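PDB 1JC9: techylectin-5A from Tachypleus tridentatus, which acts as a lectin of horseshoe-crab innate immunity, recognising acetyl group-containing substances on cells and agglutinating bacteria and human erythrocytes. Local coordinates for residues 63-68 and 76-81; 219-224 and 241-246; 231-236 and 247-252. All coordinates share one frame; numbering follows the deposited sequence.

Interaction 1 (63-68 and 76-81)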
loop_
_atom_site.group_PDB
_atom_site.type_symbol
_atom_site.label_atom_id
_atom_site.label_comp_id
_atom_site.label_asym_id
_atom_site.label_seq_id
_atom_site.Cartn_x
_atom_site.Cartn_y
_atom_site.Cartn_z
ATOM N N TYR A 63 -11.842 11.588 -6.365
ATOM C CA TYR A 63 -13.022 11.297 -7.173
ATOM C C TYR A 63 -13.861 10.266 -6.442
ATOM O O TYR A 63 -13.336 9.461 -5.669
ATOM C CB TYR A 63 -12.629 10.701 -8.523
ATOM C CG TYR A 63 -11.954 11.647 -9.477
ATOM C CD1 TYR A 63 -12.690 12.339 -10.439
ATOM C CD2 TYR A 63 -10.573 11.835 -9.436
ATOM C CE1 TYR A 63 -12.061 13.199 -11.347
ATOM C CE2 TYR A 63 -9.934 12.688 -10.334
ATOM C CZ TYR A 63 -10.684 13.366 -11.288
ATOM O OH TYR A 63 -10.054 14.198 -12.187
ATOM N N ARG A 64 -15.163 10.286 -6.699
ATOM C CA ARG A 64 -16.072 9.331 -6.089
ATOM C C ARG A 64 -16.211 8.185 -7.083
ATOM O O ARG A 64 -16.415 8.410 -8.277
ATOM C CB ARG A 64 -17.440 9.976 -5.848
ATOM C CG ARG A 64 -18.438 9.066 -5.144
ATOM C CD ARG A 64 -19.808 9.716 -5.024
ATOM N NE ARG A 64 -20.764 8.841 -4.346
ATOM C CZ ARG A 64 -22.077 9.049 -4.316
ATOM N NH1 ARG A 64 -22.600 10.103 -4.930
ATOM N NH2 ARG A 64 -22.869 8.201 -3.671
ATOM N N ILE A 65 -16.074 6.956 -6.605
ATOM C CA ILE A 65 -16.201 5.807 -7.488
ATOM C C ILE A 65 -17.253 4.830 -6.976
ATOM O O ILE A 65 -17.618 4.852 -5.800
ATOM C CB ILE A 65 -14.863 5.043 -7.640
ATOM C CG1 ILE A 65 -14.361 4.570 -6.271
ATOM C CG2 ILE A 65 -13.834 5.932 -8.315
ATOM C CD1 ILE A 65 -13.247 3.531 -6.363
ATOM N N TRP A 66 -17.731 3.981 -7.880
ATOM C CA TRP A 66 -18.729 2.967 -7.566
ATOM C C TRP A 66 -18.126 1.580 -7.772
ATOM O O TRP A 66 -18.268 0.989 -8.843
ATOM C CB TRP A 66 -19.948 3.110 -8.490
ATOM C CG TRP A 66 -20.981 4.086 -8.032
ATOM C CD1 TRP A 66 -22.158 3.797 -7.396
ATOM C CD2 TRP A 66 -20.943 5.511 -8.179
ATOM N NE1 TRP A 66 -22.855 4.954 -7.141
ATOM C CE2 TRP A 66 -22.133 6.021 -7.609
ATOM C CE3 TRP A 66 -20.020 6.407 -8.736
ATOM C CZ2 TRP A 66 -22.425 7.390 -7.582
ATOM C CZ3 TRP A 66 -20.313 7.770 -8.707
ATOM C CH2 TRP A 66 -21.507 8.244 -8.132
ATOM N N PRO A 67 -17.426 1.044 -6.765
ATOM C CA PRO A 67 -16.877 -0.291 -7.008
ATOM C C PRO A 67 -18.039 -1.264 -7.223
ATOM O O PRO A 67 -19.168 -0.994 -6.799
ATOM C CB PRO A 67 -16.083 -0.576 -5.732
ATOM C CG PRO A 67 -16.795 0.223 -4.694
ATOM C CD PRO A 67 -17.109 1.516 -5.409
ATOM N N LYS A 68 -17.778 -2.386 -7.888
ATOM C CA LYS A 68 -18.846 -3.342 -8.131
ATOM C C LYS A 68 -19.487 -3.832 -6.841
ATOM O O LYS A 68 -20.650 -4.224 -6.840
ATOM C CB LYS A 68 -18.330 -4.516 -8.964
ATOM C CG LYS A 68 -17.973 -4.101 -10.379
ATOM C CD LYS A 68 -17.684 -5.292 -11.270
ATOM C CE LYS A 68 -17.408 -4.833 -12.696
ATOM N NZ LYS A 68 -17.147 -5.974 -13.617
ATOM N N LEU A 76 -16.936 5.237 -2.736
ATOM C CA LEU A 76 -15.762 5.723 -2.025
ATOM C C LEU A 76 -15.112 6.890 -2.724
ATOM O O LEU A 76 -15.204 7.021 -3.947
ATOM C CB LEU A 76 -14.692 4.624 -1.952
ATOM C CG LEU A 76 -15.105 3.163 -1.839
ATOM C CD1 LEU A 76 -13.961 2.272 -2.299
ATOM C CD2 LEU A 76 -15.509 2.861 -0.402
ATOM N N ASN A 77 -14.440 7.723 -1.935
ATOM C CA ASN A 77 -13.676 8.831 -2.478
ATOM C C ASN A 77 -12.256 8.288 -2.503
ATOM O O ASN A 77 -11.715 7.893 -1.467
ATOM C CB ASN A 77 -13.724 10.064 -1.574
ATOM C CG ASN A 77 -14.961 10.902 -1.799
ATOM O OD1 ASN A 77 -15.343 11.166 -2.939
ATOM N ND2 ASN A 77 -15.589 11.337 -0.713
ATOM N N VAL A 78 -11.655 8.243 -3.682
ATOM C CA VAL A 78 -10.297 7.746 -3.797
ATOM C C VAL A 78 -9.429 8.783 -4.485
ATOM O O VAL A 78 -9.933 9.674 -5.174
ATOM C CB VAL A 78 -10.235 6.439 -4.626
ATOM C CG1 VAL A 78 -11.043 5.354 -3.946
ATOM C CG2 VAL A 78 -10.757 6.688 -6.038
ATOM N N TYR A 79 -8.121 8.679 -4.291
ATOM C CA TYR A 79 -7.226 9.604 -4.951
ATOM C C TYR A 79 -6.745 8.949 -6.230
ATOM O O TYR A 79 -6.251 7.819 -6.220
ATOM C CB TYR A 79 -6.030 9.956 -4.071
ATOM C CG TYR A 79 -5.197 11.058 -4.674
ATOM C CD1 TYR A 79 -4.271 10.791 -5.684
ATOM C CD2 TYR A 79 -5.374 12.381 -4.272
ATOM C CE1 TYR A 79 -3.540 11.817 -6.280
ATOM C CE2 TYR A 79 -4.651 13.412 -4.859
ATOM C CZ TYR A 79 -3.739 13.125 -5.860
ATOM O OH TYR A 79 -3.033 14.152 -6.438
ATOM N N CYS A 80 -6.910 9.661 -7.336
ATOM C CA CYS A 80 -6.494 9.157 -8.631
ATOM C C CYS A 80 -5.220 9.845 -9.113
ATOM O O CYS A 80 -5.157 11.069 -9.191
ATOM C CB CYS A 80 -7.587 9.398 -9.672
ATOM S SG CYS A 80 -9.151 8.504 -9.419
ATOM N N ASP A 81 -4.202 9.049 -9.413
ATOM C CA ASP A 81 -2.950 9.573 -9.942
ATOM C C ASP A 81 -3.135 9.454 -11.453
ATOM O O ASP A 81 -3.112 8.349 -11.999
ATOM C CB ASP A 81 -1.775 8.707 -9.487
ATOM C CG ASP A 81 -0.474 9.062 -10.192
ATOM O OD1 ASP A 81 -0.494 9.886 -11.136
ATOM O OD2 ASP A 81 0.571 8.499 -9.806
#
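Tyr63 to Ile65 run antiparallel beside Leu76 to Val78, the short strand segments 63-65 and 76-81 meeting at 128° with their axes 4.6 Å apart at the closest point. Tyr63 with Val78 and Ile65 with Leu76 are hydrogen-bonded pairs, each joined by two backbone N-H...O bonds; the tightest runs from Ile65 N to Leu76 O (2.8 Å). Between them Arg64 and Asn77 form a non-hydrogen-bonded pair, where CA-H...O contacts link Asn77 to the carbonyl of Tyr63 and Arg64 to that of Leu76.

On the face of Tyr63, Ile65, Leu76 and Val78 the packing is apolar. Ile65 has CG1 between its backbone N and carbonyl carbon (chi1 58°), and its CD1 lies 3.7 Å from Val78 CG1, the two side chains crossing at about a right angle. Pro67 CG adds a looser touch on Leu76 CD1 (4.2 Å). Leu133 of helix 127-136 covers Ile65 and Pro67. Farther along, Cys80 SG approaches Tyr63 CD2 at 3.6 Å, an oblique sulfur-aromatic contact 55° off the ring normal. That sulfur is disulfide-bonded to Cys49, and the Tyr63 hydroxyl is hydrogen-bonded to Ser59 O.

The Arg64 and Asn77 side chains occupy the other, exposed face, with Asn77 OD1 beside Arg64 CB (3.8 Å). Arg64 extends fully, letting Trp66 CZ2 lie over the centre of its guanidinium while NE is hydrogen-bonded to Thr75 OG1.

The arrangement is an antiparallel strand pair joined through helix 70-73, in the fibrinogen C-terminal domain, where the Cys49-Cys80 disulfide ties helix 49-54 to the sheet.

Interaction 2 (219-224 and 241-246). With NAG (2-acetamido-2-deoxy-beta-D-glucopyranose), chain B.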
loop_
_atom_site.group_PDB
_atom_site.type_symbol
_atom_site.label_atom_id
_atom_site.label_comp_id
_atom_site.label_asym_id
_atom_site.label_seq_id
_atom_site.Cartn_x
_atom_site.Cartn_y
_atom_site.Cartn_z
ATOM N N CYS A 219 10.900 -11.150 9.217
ATOM C CA CYS A 219 9.595 -10.511 9.223
ATOM C C CYS A 219 9.282 -9.761 7.926
ATOM O O CYS A 219 8.147 -9.812 7.436
ATOM C CB CYS A 219 9.516 -9.531 10.388
ATOM S SG CYS A 219 9.343 -10.280 12.039
ATOM N N HIS A 220 10.274 -9.062 7.370
ATOM C CA HIS A 220 10.031 -8.302 6.143
ATOM C C HIS A 220 11.268 -7.872 5.369
ATOM O O HIS A 220 12.396 -7.948 5.859
ATOM C CB HIS A 220 9.239 -7.032 6.469
ATOM C CG HIS A 220 10.071 -5.947 7.080
ATOM N ND1 HIS A 220 11.024 -5.248 6.367
ATOM C CD2 HIS A 220 10.120 -5.464 8.345
ATOM C CE1 HIS A 220 11.621 -4.381 7.165
ATOM N NE2 HIS A 220 11.092 -4.492 8.371
ATOM N N GLU A 221 11.019 -7.408 4.146
ATOM C CA GLU A 221 12.049 -6.869 3.271
ATOM C C GLU A 221 11.533 -5.483 2.878
ATOM O O GLU A 221 12.291 -4.632 2.416
ATOM C CB GLU A 221 12.260 -7.747 2.037
ATOM C CG GLU A 221 12.812 -9.128 2.368
ATOM C CD GLU A 221 13.594 -9.741 1.221
ATOM O OE1 GLU A 221 13.050 -9.851 0.103
ATOM O OE2 GLU A 221 14.764 -10.115 1.443
ATOM N N SER A 222 10.228 -5.271 3.064
ATOM C CA SER A 222 9.591 -3.974 2.803
ATOM C C SER A 222 8.672 -3.707 3.996
ATOM O O SER A 222 8.030 -4.624 4.503
ATOM C CB SER A 222 8.802 -3.982 1.483
ATOM O OG SER A 222 7.837 -5.013 1.437
ATOM N N ASN A 223 8.612 -2.457 4.447
ATOM C CA ASN A 223 7.814 -2.110 5.624
ATOM C C ASN A 223 7.250 -0.698 5.467
ATOM O O ASN A 223 7.425 0.151 6.338
ATOM C CB ASN A 223 8.731 -2.199 6.860
ATOM C CG ASN A 223 7.978 -2.130 8.175
ATOM O OD1 ASN A 223 6.986 -2.829 8.378
ATOM N ND2 ASN A 223 8.467 -1.304 9.091
ATOM N N LEU A 224 6.553 -0.464 4.361
ATOM C CA LEU A 224 5.999 0.850 4.046
ATOM C C LEU A 224 5.041 1.483 5.049
ATOM O O LEU A 224 4.843 2.700 5.031
ATOM C CB LEU A 224 5.372 0.812 2.651
ATOM C CG LEU A 224 6.347 1.097 1.496
ATOM C CD1 LEU A 224 7.727 0.520 1.774
ATOM C CD2 LEU A 224 5.775 0.541 0.209
ATOM N N GLU A 241 10.951 0.962 5.154
ATOM C CA GLU A 241 12.035 0.301 4.433
ATOM C C GLU A 241 11.693 -0.423 3.135
ATOM O O GLU A 241 10.595 -0.958 2.958
ATOM C CB GLU A 241 12.711 -0.730 5.346
ATOM C CG GLU A 241 12.872 -0.340 6.821
ATOM C CD GLU A 241 13.935 0.717 7.047
ATOM O OE1 GLU A 241 14.979 0.677 6.352
ATOM O OE2 GLU A 241 13.732 1.579 7.934
ATOM N N TRP A 242 12.665 -0.437 2.232
ATOM C CA TRP A 242 12.566 -1.167 0.975
ATOM C C TRP A 242 13.993 -1.679 0.842
ATOM O O TRP A 242 14.860 -1.048 0.238
ATOM C CB TRP A 242 12.179 -0.265 -0.195
ATOM C CG TRP A 242 11.866 -1.064 -1.433
ATOM C CD1 TRP A 242 12.749 -1.472 -2.394
ATOM C CD2 TRP A 242 10.590 -1.607 -1.807
ATOM N NE1 TRP A 242 12.103 -2.232 -3.342
ATOM C CE2 TRP A 242 10.778 -2.332 -3.006
ATOM C CE3 TRP A 242 9.307 -1.551 -1.244
ATOM C CZ2 TRP A 242 9.727 -3.000 -3.655
ATOM C CZ3 TRP A 242 8.263 -2.215 -1.887
ATOM C CH2 TRP A 242 8.481 -2.931 -3.083
ATOM N N ARG A 243 14.222 -2.827 1.463
ATOM C CA ARG A 243 15.529 -3.461 1.518
ATOM C C ARG A 243 16.398 -3.465 0.266
ATOM O O ARG A 243 17.566 -3.077 0.324
ATOM C CB ARG A 243 15.378 -4.898 2.014
ATOM C CG ARG A 243 16.708 -5.604 2.220
ATOM C CD ARG A 243 16.505 -7.061 2.549
ATOM N NE ARG A 243 17.774 -7.753 2.728
ATOM C CZ ARG A 243 17.888 -9.010 3.145
ATOM N NH1 ARG A 243 16.800 -9.721 3.428
ATOM N NH2 ARG A 243 19.090 -9.556 3.280
ATOM N N ALA A 244 15.841 -3.909 -0.854
ATOM C CA ALA A 244 16.612 -4.000 -2.088
ATOM C C ALA A 244 17.206 -2.685 -2.575
ATOM O O ALA A 244 18.159 -2.689 -3.349
ATOM C CB ALA A 244 15.762 -4.630 -3.188
ATOM N N TRP A 245 16.661 -1.560 -2.132
ATOM C CA TRP A 245 17.190 -0.279 -2.571
ATOM C C TRP A 245 18.033 0.437 -1.517
ATOM O O TRP A 245 19.190 0.768 -1.770
ATOM C CB TRP A 245 16.049 0.638 -3.039
ATOM C CG TRP A 245 16.516 1.972 -3.572
ATOM C CD1 TRP A 245 17.730 2.249 -4.143
ATOM C CD2 TRP A 245 15.771 3.198 -3.604
ATOM N NE1 TRP A 245 17.785 3.568 -4.525
ATOM C CE2 TRP A 245 16.599 4.175 -4.208
ATOM C CE3 TRP A 245 14.485 3.566 -3.186
ATOM C CZ2 TRP A 245 16.183 5.500 -4.402
ATOM C CZ3 TRP A 245 14.068 4.885 -3.380
ATOM C CH2 TRP A 245 14.918 5.834 -3.983
ATOM N N LYS A 246 17.469 0.661 -0.333
ATOM C CA LYS A 246 18.192 1.383 0.714
ATOM C C LYS A 246 18.582 0.600 1.970
ATOM O O LYS A 246 19.070 1.190 2.934
ATOM C CB LYS A 246 17.383 2.612 1.132
ATOM C CG LYS A 246 17.141 3.619 0.018
ATOM C CD LYS A 246 18.433 4.318 -0.373
ATOM C CE LYS A 246 18.172 5.494 -1.302
ATOM N NZ LYS A 246 19.430 6.227 -1.628
HETATM C C1 NAG B . 15.757 -10.733 7.497
HETATM C C2 NAG B . 15.104 -10.396 8.919
HETATM C C3 NAG B . 16.045 -10.981 10.041
HETATM C C4 NAG B . 16.058 -12.478 9.837
HETATM C C5 NAG B . 16.639 -12.779 8.409
HETATM C C6 NAG B . 16.659 -14.281 8.109
HETATM C C7 NAG B . 13.724 -8.421 9.099
HETATM C C8 NAG B . 13.523 -6.945 9.252
HETATM N N2 NAG B . 15.006 -8.936 9.069
HETATM O O1 NAG B . 14.968 -10.238 6.370
HETATM O O3 NAG B . 15.513 -10.720 11.339
HETATM O O4 NAG B . 16.910 -13.109 10.859
HETATM O O5 NAG B . 15.856 -12.169 7.336
HETATM O O6 NAG B . 17.218 -14.344 6.759
HETATM O O7 NAG B . 12.701 -9.142 9.005
#
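Glu241 gives its carbonyl to Asn223 N (2.9 Å), the donor tilted out of the carbonyl plane, while the same oxygen also meets the CA-H of Ser222 and Leu224 CD1. Its CB lies obliquely off the His220 ring, and its carboxylate turns away to reach His233 NE2. One face of the His220 imidazole is covered by Asn223 CB and the opposite face by the acetamido methyl C8 of the bound sugar, 3.6 Å from His220 NE2. NE2 itself is hydrogen-bonded to Ala237 O, which helps fix the ring's rotation. The sugar's acetyl oxygen O7 is gripped by two backbone donors, Cys219 N (2.7 Å) and His220 N (2.9 Å), next to a cis peptide bond preceding Cys219.

Trp242 pairs with Ser222 in a single backbone bridge. Its indole offers CE3 to Ser222 CB at 3.7 Å, and Leu224 CD1 meets the ring edge in its plane. Trp242 is also the N-cap of helix 243-246: its carbonyl accepts from both Trp245 N and Lys246 N.

Arg243 N donates to Glu221 O (2.8 Å), almost straight down the carbonyl bond. The Arg243 side chain, extended with CG opposite the backbone N (chi1 -175°), carries NH1 to a salt bridge with Glu221 OE2 (2.9 Å). Carboxylate and guanidinium planes stand 87° apart, and a single oxygen-nitrogen pair makes the contact. NH1 also lies 3.5 Å from sugar O1, which brings the ion pair to the sugar pocket.

Inward, Leu224 and Trp242 pack against strands 139-146 and 250-261, with Trp242 also touching strand 152-162. Trp245 of helix 243-246 touches all three strands, and the helix begins beside the pocket at Arg243. The Cys206-Cys219 disulfide links the 219-224 loop to helix 206-210.

Interaction 3 (231-236 and 247-252). With NAG (2-acetamido-2-deoxy-beta-D-glucopyranose), chain B.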
loop_
_atom_site.group_PDB
_atom_site.type_symbol
_atom_site.label_atom_id
_atom_site.label_comp_id
_atom_site.label_asym_id
_atom_site.label_seq_id
_atom_site.Cartn_x
_atom_site.Cartn_y
_atom_site.Cartn_z
ATOM N N GLY A 231 14.681 9.264 6.597
ATOM C CA GLY A 231 16.098 9.127 6.318
ATOM C C GLY A 231 16.801 8.027 7.087
ATOM O O GLY A 231 16.172 7.075 7.554
ATOM N N GLU A 232 18.118 8.165 7.214
ATOM C CA GLU A 232 18.940 7.192 7.928
ATOM C C GLU A 232 18.554 7.113 9.402
ATOM O O GLU A 232 18.181 8.118 10.009
ATOM C CB GLU A 232 20.422 7.565 7.816
ATOM C CG GLU A 232 20.963 7.571 6.395
ATOM C CD GLU A 232 20.871 8.932 5.725
ATOM O OE1 GLU A 232 19.794 9.569 5.778
ATOM O OE2 GLU A 232 21.885 9.364 5.133
ATOM N N HIS A 233 18.631 5.913 9.971
ATOM C CA HIS A 233 18.307 5.718 11.378
ATOM C C HIS A 233 19.038 4.506 11.944
ATOM O O HIS A 233 19.226 3.495 11.262
ATOM C CB HIS A 233 16.786 5.582 11.567
ATOM C CG HIS A 233 16.189 4.390 10.887
ATOM N ND1 HIS A 233 16.155 3.140 11.467
ATOM C CD2 HIS A 233 15.613 4.254 9.668
ATOM C CE1 HIS A 233 15.584 2.285 10.635
ATOM N NE2 HIS A 233 15.247 2.936 9.537
ATOM N N ASN A 234 19.460 4.621 13.199
ATOM C CA ASN A 234 20.193 3.553 13.863
ATOM C C ASN A 234 19.342 2.358 14.247
ATOM O O ASN A 234 19.830 1.233 14.240
ATOM C CB ASN A 234 20.905 4.107 15.098
ATOM C CG ASN A 234 22.107 4.958 14.739
ATOM O OD1 ASN A 234 22.642 5.679 15.579
ATOM N ND2 ASN A 234 22.545 4.871 13.487
ATOM N N SER A 235 18.080 2.598 14.590
ATOM C CA SER A 235 17.184 1.504 14.953
ATOM C C SER A 235 17.141 0.536 13.779
ATOM O O SER A 235 17.397 0.924 12.635
ATOM C CB SER A 235 15.779 2.027 15.270
ATOM O OG SER A 235 15.254 2.790 14.199
ATOM N N TYR A 236 16.811 -0.719 14.060
ATOM C CA TYR A 236 16.789 -1.737 13.020
ATOM C C TYR A 236 15.470 -1.978 12.284
ATOM O O TYR A 236 14.486 -2.421 12.870
ATOM C CB TYR A 236 17.283 -3.067 13.598
ATOM C CG TYR A 236 17.300 -4.206 12.603
ATOM C CD1 TYR A 236 18.183 -4.206 11.527
ATOM C CD2 TYR A 236 16.421 -5.281 12.733
ATOM C CE1 TYR A 236 18.193 -5.251 10.599
ATOM C CE2 TYR A 236 16.422 -6.332 11.812
ATOM C CZ TYR A 236 17.309 -6.309 10.748
ATOM O OH TYR A 236 17.310 -7.343 9.835
ATOM N N GLY A 247 18.373 -0.713 1.974
ATOM C CA GLY A 247 18.727 -1.506 3.142
ATOM C C GLY A 247 17.711 -1.466 4.278
ATOM O O GLY A 247 16.523 -1.208 4.058
ATOM N N TYR A 248 18.174 -1.716 5.499
ATOM C CA TYR A 248 17.295 -1.712 6.668
ATOM C C TYR A 248 17.463 -0.514 7.603
ATOM O O TYR A 248 16.876 -0.490 8.685
ATOM C CB TYR A 248 17.490 -2.990 7.483
ATOM C CG TYR A 248 16.837 -4.221 6.900
ATOM C CD1 TYR A 248 15.491 -4.209 6.528
ATOM C CD2 TYR A 248 17.544 -5.420 6.782
ATOM C CE1 TYR A 248 14.864 -5.353 6.063
ATOM C CE2 TYR A 248 16.925 -6.573 6.320
ATOM C CZ TYR A 248 15.581 -6.532 5.965
ATOM O OH TYR A 248 14.949 -7.674 5.542
ATOM N N HIS A 249 18.253 0.477 7.197
ATOM C CA HIS A 249 18.473 1.649 8.042
ATOM C C HIS A 249 18.166 2.965 7.339
ATOM O O HIS A 249 18.821 3.980 7.586
ATOM C CB HIS A 249 19.919 1.658 8.551
ATOM C CG HIS A 249 20.196 0.627 9.599
ATOM N ND1 HIS A 249 19.930 0.835 10.936
ATOM C CD2 HIS A 249 20.692 -0.631 9.506
ATOM C CE1 HIS A 249 20.251 -0.250 11.621
ATOM N NE2 HIS A 249 20.715 -1.154 10.775
ATOM N N TYR A 250 17.162 2.949 6.467
ATOM C CA TYR A 250 16.781 4.147 5.733
ATOM C C TYR A 250 15.266 4.178 5.533
ATOM O O TYR A 250 14.700 3.358 4.798
ATOM C CB TYR A 250 17.502 4.180 4.379
ATOM C CG TYR A 250 17.439 5.521 3.677
ATOM C CD1 TYR A 250 16.275 5.945 3.041
ATOM C CD2 TYR A 250 18.544 6.376 3.671
ATOM C CE1 TYR A 250 16.208 7.187 2.418
ATOM C CE2 TYR A 250 18.488 7.624 3.053
ATOM C CZ TYR A 250 17.318 8.024 2.429
ATOM O OH TYR A 250 17.252 9.263 1.830
ATOM N N SER A 251 14.621 5.131 6.198
ATOM C CA SER A 251 13.176 5.297 6.125
ATOM C C SER A 251 12.845 6.280 5.003
ATOM O O SER A 251 13.068 7.489 5.142
ATOM C CB SER A 251 12.654 5.827 7.466
ATOM O OG SER A 251 11.241 5.923 7.483
ATOM N N LEU A 252 12.314 5.758 3.895
ATOM C CA LEU A 252 11.968 6.595 2.745
ATOM C C LEU A 252 11.010 7.719 3.145
ATOM O O LEU A 252 10.029 7.500 3.858
ATOM C CB LEU A 252 11.362 5.730 1.628
ATOM C CG LEU A 252 12.308 4.667 1.045
ATOM C CD1 LEU A 252 11.525 3.653 0.236
ATOM C CD2 LEU A 252 13.375 5.334 0.184
HETATM C C1 NAG B . 15.757 -10.733 7.497
HETATM C C2 NAG B . 15.104 -10.396 8.919
HETATM C C3 NAG B . 16.045 -10.981 10.041
HETATM C C4 NAG B . 16.058 -12.478 9.837
HETATM C C5 NAG B . 16.639 -12.779 8.409
HETATM C C6 NAG B . 16.659 -14.281 8.109
HETATM C C7 NAG B . 13.724 -8.421 9.099
HETATM C C8 NAG B . 13.523 -6.945 9.252
HETATM N N2 NAG B . 15.006 -8.936 9.069
HETATM O O1 NAG B . 14.968 -10.238 6.370
HETATM O O3 NAG B . 15.513 -10.720 11.339
HETATM O O4 NAG B . 16.910 -13.109 10.859
HETATM O O5 NAG B . 15.856 -12.169 7.336
HETATM O O6 NAG B . 17.218 -14.344 6.759
HETATM O O7 NAG B . 12.701 -9.142 9.005
#
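Hydrogen bonds first join Gly231 to Ser251, whose N and O atoms exchange two bonds of 2.8 Å as an antiparallel hydrogen-bonded pair. Beyond the strand pair, His233 N donates to His249 O (3.1 Å). In return the His249 imidazole reaches back: its ND1 donates to His233 O at 2.8 Å, with the acceptor near the ring plane, as CG lies opposite the carbonyl carbon (chi1 -73°). The carbonyl oxygens of His233 and Asn234 both lie at the edge of that ring. His233 ND1 in turn is hydrogen-bonded to Ser235 OG, though well out of its ring plane.

Two CH-pi contacts accompany the backbone bonds. Gly231 CA sits over the centre of the Tyr250 ring, and His249 CA lies above a face of the His233 ring. Glu232 runs side by side with Tyr250, bringing OE1 to 3.6 Å from Tyr250 CE2. The Tyr250 hydroxyl is hydrogen-bonded to Lys148 N.

Between aromatic rings, Tyr236 turns its edge toward the face of Tyr248 in an offset edge-to-face pair, with centroids 5.4 Å apart and planes at 63°. Tyr236 CG is opposite its backbone N (chi1 180°), which sends the ring across Tyr248.

Both phenols grip the sugar. Its N2 donates to Tyr236 OH (2.9 Å), and its O1 donates to Tyr248 OH (2.7 Å); the Tyr248 hydroxyl is also hydrogen-bonded to His220 O. The acetamido methyl C8 rests over the face of the Tyr248 ring. The short strand pair therefore leads into the aromatic wall of the N-acetyl pocket of this fibrinogen-related lectin, where two tyrosines implicated in ligand binding embrace the acetamido group.

Following the chain from the N terminus, interaction 1 comes first, closing the short connection through helix 70-73 between two strands at the far side of the domain. After further strands and helices and the calcium-site region, segment 219-224 opens interaction 2, and 231-236 opens interaction 3 before 241-246 closes the former and 247-252 the latter, so these two loops cross. They touch and share the bound sugar, tying the 219-224 loop and helix 243-246 to strands 231-232 and 250-261. Interactions 1 and 3 both reach the same antiparallel sheet, although their centres lie about 34 Å apart, on opposite sides of the chain's centre.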